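Local coordinates for apoptosis regulator Bcl-2 homolog (Murid herpesvirus 4, PDB 4MI8), which mimics cellular Bcl-2 to protect infected cells from apoptosis and binds host Beclin 1 to inhibit starvation-induced autophagy, at residues T9-A12 with T13-A17; W109-D112 with H113-L116. All coordinates share one frame; numbering follows the deposited sequence.

Contact 1 (T9-A12 with T13-A17); sequences TYWA and TLITA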
# COMPACT_ATOMS: atom_id res chain seq x y z
N THR A 9 9.17 13.62 -3.58
CA THR A 9 10.29 13.49 -2.68
C THR A 9 9.80 13.10 -1.31
O THR A 9 10.33 12.22 -0.68
CB THR A 9 11.04 14.82 -2.54
OG1 THR A 9 11.39 15.32 -3.83
CG2 THR A 9 12.27 14.63 -1.77
N TYR A 10 8.81 13.79 -0.82
CA TYR A 10 8.21 13.47 0.46
C TYR A 10 7.60 12.05 0.49
O TYR A 10 7.76 11.30 1.48
CB TYR A 10 7.15 14.50 0.84
CG TYR A 10 6.64 14.22 2.20
CD1 TYR A 10 7.48 14.29 3.31
CD2 TYR A 10 5.34 13.76 2.38
CE1 TYR A 10 7.03 13.96 4.58
CE2 TYR A 10 4.87 13.45 3.64
CZ TYR A 10 5.72 13.54 4.73
OH TYR A 10 5.24 13.22 5.98
N TRP A 11 6.96 11.68 -0.61
CA TRP A 11 6.27 10.44 -0.69
C TRP A 11 7.20 9.28 -0.73
O TRP A 11 6.87 8.24 -0.15
CB TRP A 11 5.37 10.43 -1.90
CG TRP A 11 3.97 10.92 -1.57
CD1 TRP A 11 3.43 12.17 -1.84
CD2 TRP A 11 2.92 10.16 -0.85
NE1 TRP A 11 2.12 12.24 -1.36
CE2 TRP A 11 1.75 11.06 -0.78
CE3 TRP A 11 2.81 8.85 -0.33
CZ2 TRP A 11 0.54 10.66 -0.19
CZ3 TRP A 11 1.60 8.47 0.28
CH2 TRP A 11 0.49 9.35 0.35
N ALA A 12 8.38 9.43 -1.37
CA ALA A 12 9.42 8.40 -1.35
C ALA A 12 9.84 8.12 0.09
O ALA A 12 10.04 6.98 0.48
CB ALA A 12 10.66 8.84 -2.18
N THR A 13 10.04 9.17 0.86
CA THR A 13 10.35 9.03 2.29
C THR A 13 9.24 8.29 3.06
O THR A 13 9.48 7.36 3.87
CB THR A 13 10.56 10.44 2.91
OG1 THR A 13 11.77 10.94 2.37
CG2 THR A 13 10.68 10.43 4.43
N LEU A 14 8.01 8.70 2.77
CA LEU A 14 6.85 8.24 3.50
C LEU A 14 6.62 6.76 3.17
O LEU A 14 6.34 5.93 4.07
CB LEU A 14 5.65 9.09 3.01
CG LEU A 14 4.35 8.73 3.68
CD1 LEU A 14 4.58 8.54 5.21
CD2 LEU A 14 3.27 9.79 3.31
N ILE A 15 6.80 6.39 1.90
CA ILE A 15 6.64 4.97 1.55
C ILE A 15 7.63 4.04 2.26
O ILE A 15 7.29 2.88 2.74
CB ILE A 15 6.66 4.80 0.00
CG1 ILE A 15 5.37 5.40 -0.62
CG2 ILE A 15 6.71 3.31 -0.34
CD1 ILE A 15 5.51 5.91 -2.03
N THR A 16 8.90 4.49 2.31
CA THR A 16 9.90 3.67 2.95
C THR A 16 9.59 3.59 4.46
O THR A 16 9.73 2.53 5.06
CB THR A 16 11.27 4.33 2.81
OG1 THR A 16 11.56 4.58 1.43
CG2 THR A 16 12.40 3.43 3.47
N ALA A 17 9.20 4.71 5.08
CA ALA A 17 8.91 4.69 6.52
C ALA A 17 7.68 3.81 6.74
O ALA A 17 7.65 3.04 7.71
CB ALA A 17 8.70 6.09 7.01

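Contact 2 (W109-D112 with H113-L116); sequences WTED and HELL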
# COMPACT_ATOMS: atom_id res chain seq x y z
N TRP A 109 14.76 -5.80 7.43
CA TRP A 109 14.84 -4.96 6.25
C TRP A 109 15.73 -5.61 5.23
O TRP A 109 16.87 -5.16 4.99
CB TRP A 109 15.38 -3.58 6.62
CG TRP A 109 15.10 -2.53 5.58
CD1 TRP A 109 16.01 -1.67 4.97
CD2 TRP A 109 13.80 -2.18 4.98
NE1 TRP A 109 15.38 -0.84 4.07
CE2 TRP A 109 14.06 -1.10 4.03
CE3 TRP A 109 12.50 -2.64 5.14
CZ2 TRP A 109 13.05 -0.52 3.28
CZ3 TRP A 109 11.49 -2.05 4.38
CH2 TRP A 109 11.76 -1.02 3.47
N THR A 110 15.21 -6.67 4.62
CA THR A 110 15.98 -7.48 3.67
C THR A 110 16.03 -6.77 2.35
O THR A 110 15.37 -5.73 2.18
CB THR A 110 15.36 -8.86 3.43
OG1 THR A 110 14.18 -8.69 2.65
CG2 THR A 110 14.97 -9.52 4.76
N GLU A 111 16.77 -7.36 1.43
CA GLU A 111 16.98 -6.81 0.11
C GLU A 111 15.72 -6.82 -0.73
O GLU A 111 15.58 -5.98 -1.60
CB GLU A 111 18.07 -7.60 -0.61
CG GLU A 111 19.39 -7.68 0.18
CD GLU A 111 20.12 -6.33 0.32
OE1 GLU A 111 20.51 -5.77 -0.74
OE2 GLU A 111 20.32 -5.82 1.47
N ASP A 112 14.84 -7.80 -0.50
CA ASP A 112 13.52 -7.87 -1.11
C ASP A 112 12.58 -6.77 -0.61
O ASP A 112 11.77 -6.27 -1.39
CB ASP A 112 12.83 -9.18 -0.80
CG ASP A 112 13.31 -10.30 -1.66
OD1 ASP A 112 14.03 -10.02 -2.65
OD2 ASP A 112 12.97 -11.46 -1.34
N HIS A 113 12.68 -6.42 0.68
CA HIS A 113 12.02 -5.21 1.14
C HIS A 113 12.38 -4.00 0.34
O HIS A 113 11.51 -3.19 0.00
CB HIS A 113 12.36 -4.92 2.56
CG HIS A 113 11.71 -5.85 3.53
ND1 HIS A 113 12.19 -7.08 3.77
CD2 HIS A 113 10.62 -5.67 4.38
CE1 HIS A 113 11.42 -7.67 4.72
NE2 HIS A 113 10.47 -6.80 5.10
N GLU A 114 13.67 -3.88 0.02
CA GLU A 114 14.19 -2.75 -0.76
C GLU A 114 13.64 -2.77 -2.15
O GLU A 114 13.37 -1.75 -2.71
CB GLU A 114 15.74 -2.72 -0.75
CG GLU A 114 16.29 -2.05 0.52
CD GLU A 114 17.79 -2.30 0.81
OE1 GLU A 114 18.42 -3.19 0.17
OE2 GLU A 114 18.35 -1.60 1.69
N LEU A 115 13.42 -3.96 -2.68
CA LEU A 115 12.83 -4.18 -4.00
C LEU A 115 11.33 -3.85 -4.02
O LEU A 115 10.80 -3.16 -4.92
CB LEU A 115 13.01 -5.66 -4.30
CG LEU A 115 13.23 -6.04 -5.73
CD1 LEU A 115 14.66 -5.60 -6.13
CD2 LEU A 115 13.00 -7.55 -5.76
N LEU A 116 10.64 -4.34 -2.99
CA LEU A 116 9.25 -3.91 -2.73
C LEU A 116 9.13 -2.37 -2.67
O LEU A 116 8.28 -1.76 -3.34
CB LEU A 116 8.73 -4.57 -1.45
CG LEU A 116 7.26 -4.23 -1.16
CD1 LEU A 116 6.33 -4.69 -2.30
CD2 LEU A 116 6.91 -4.82 0.20

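Contact 1 (T9-A12 with T13-A17)
L14 carries its CG anti to the backbone N (chi1 -180°) and Y10 does likewise (chi1 -175°), whereas W11 has its chi1 at -91°, displaced from the usual staggered value; together these torsions bring one leucine methyl, CD2, against both aromatic side chains of the preceding turn. The setting is the first helix of the all-helical Bcl-2 fold, residues 8-23, and the contact runs along it in i to i+3 and i to i+4 steps. W11 and L14 extend alongside each other in a common direction, and L14 CD2 sits over one face of the indole, 3.9 Å from the centroid of the six-membered ring, a CH-pi contact. The methyl is displaced toward the rim, with W11 CZ3 its nearest ring atom. Y10 meets the same methyl obliquely, through CE2 at 4.0 Å from L14 CD2, while its hydroxyl reaches D38 of helix 33-56 in a hydrogen bond. W11 is buried, and F124 and F133 also meet its ring. The i to i+4 backbone bonds give the turn its pitch: L14 N donates to Y10 O at 2.9 Å, and I15 N to W11 O at 2.8 Å. I15 approaches the tryptophan from another direction, its CG1 lying near the indole plane at the ring edge, 4.3 Å from W11 CE3.

Contact 2 (W109-D112 with H113-L116)
T110 OG1 is held by two groups that follow it in the chain: it shares a hydrogen bond of 2.8 Å with H113 ND1, in which either could be the donor, and accepts a weak capping bond from D112 N at 3.3 Å. The threonine hydroxyl lies between the backbone N and the carbonyl carbon (chi1 73°), which turns it toward the start of the helix, and it meets the imidazole at its edge, in the ring plane. That bond should limit rotation of the H113 ring. H113 CB rests over one face of the W109 indole, 3.8 Å from the six-membered ring centroid and offset toward the rim, with W109 CE3 the nearest atom. The two rings themselves meet obliquely, their planes 48° apart. E111 and E114 run alongside each other, with E111 OE1 3.4 Å from E114 OE1; two carboxylates so close probably disfavour each other electrostatically if both are charged. One turn on, L116 N donates to D112 O at 2.7 Å. T110 as N-cap, followed by the first i to i+4 backbone bonds, is the arrangement of a side-chain-capped helix N-terminus, here that of helix 111-126 in the Bcl-2 fold.

How the contacts relate
Contact 1 lies near the start of helix 8-23 and contact 2 at the start of helix 111-126, their centres about 15 Å apart. They meet directly: T16 CG2 of contact 1 packs against W109 CZ2 of contact 2 at 4.0 Å. The indole that receives H113 therefore also leans on helix 8-23, where L19 and K20 touch it too. Farther along helix 111-126, N117 bonds T16 OG1 and touches I15, T121 touches A12 and I15, and F124 meets W11, so the helix begun by contact 2 goes on to cover contact 1. The two local contacts thus sit on packed partners, with W109, just before helix 111-126, reaching across to helix 8-23.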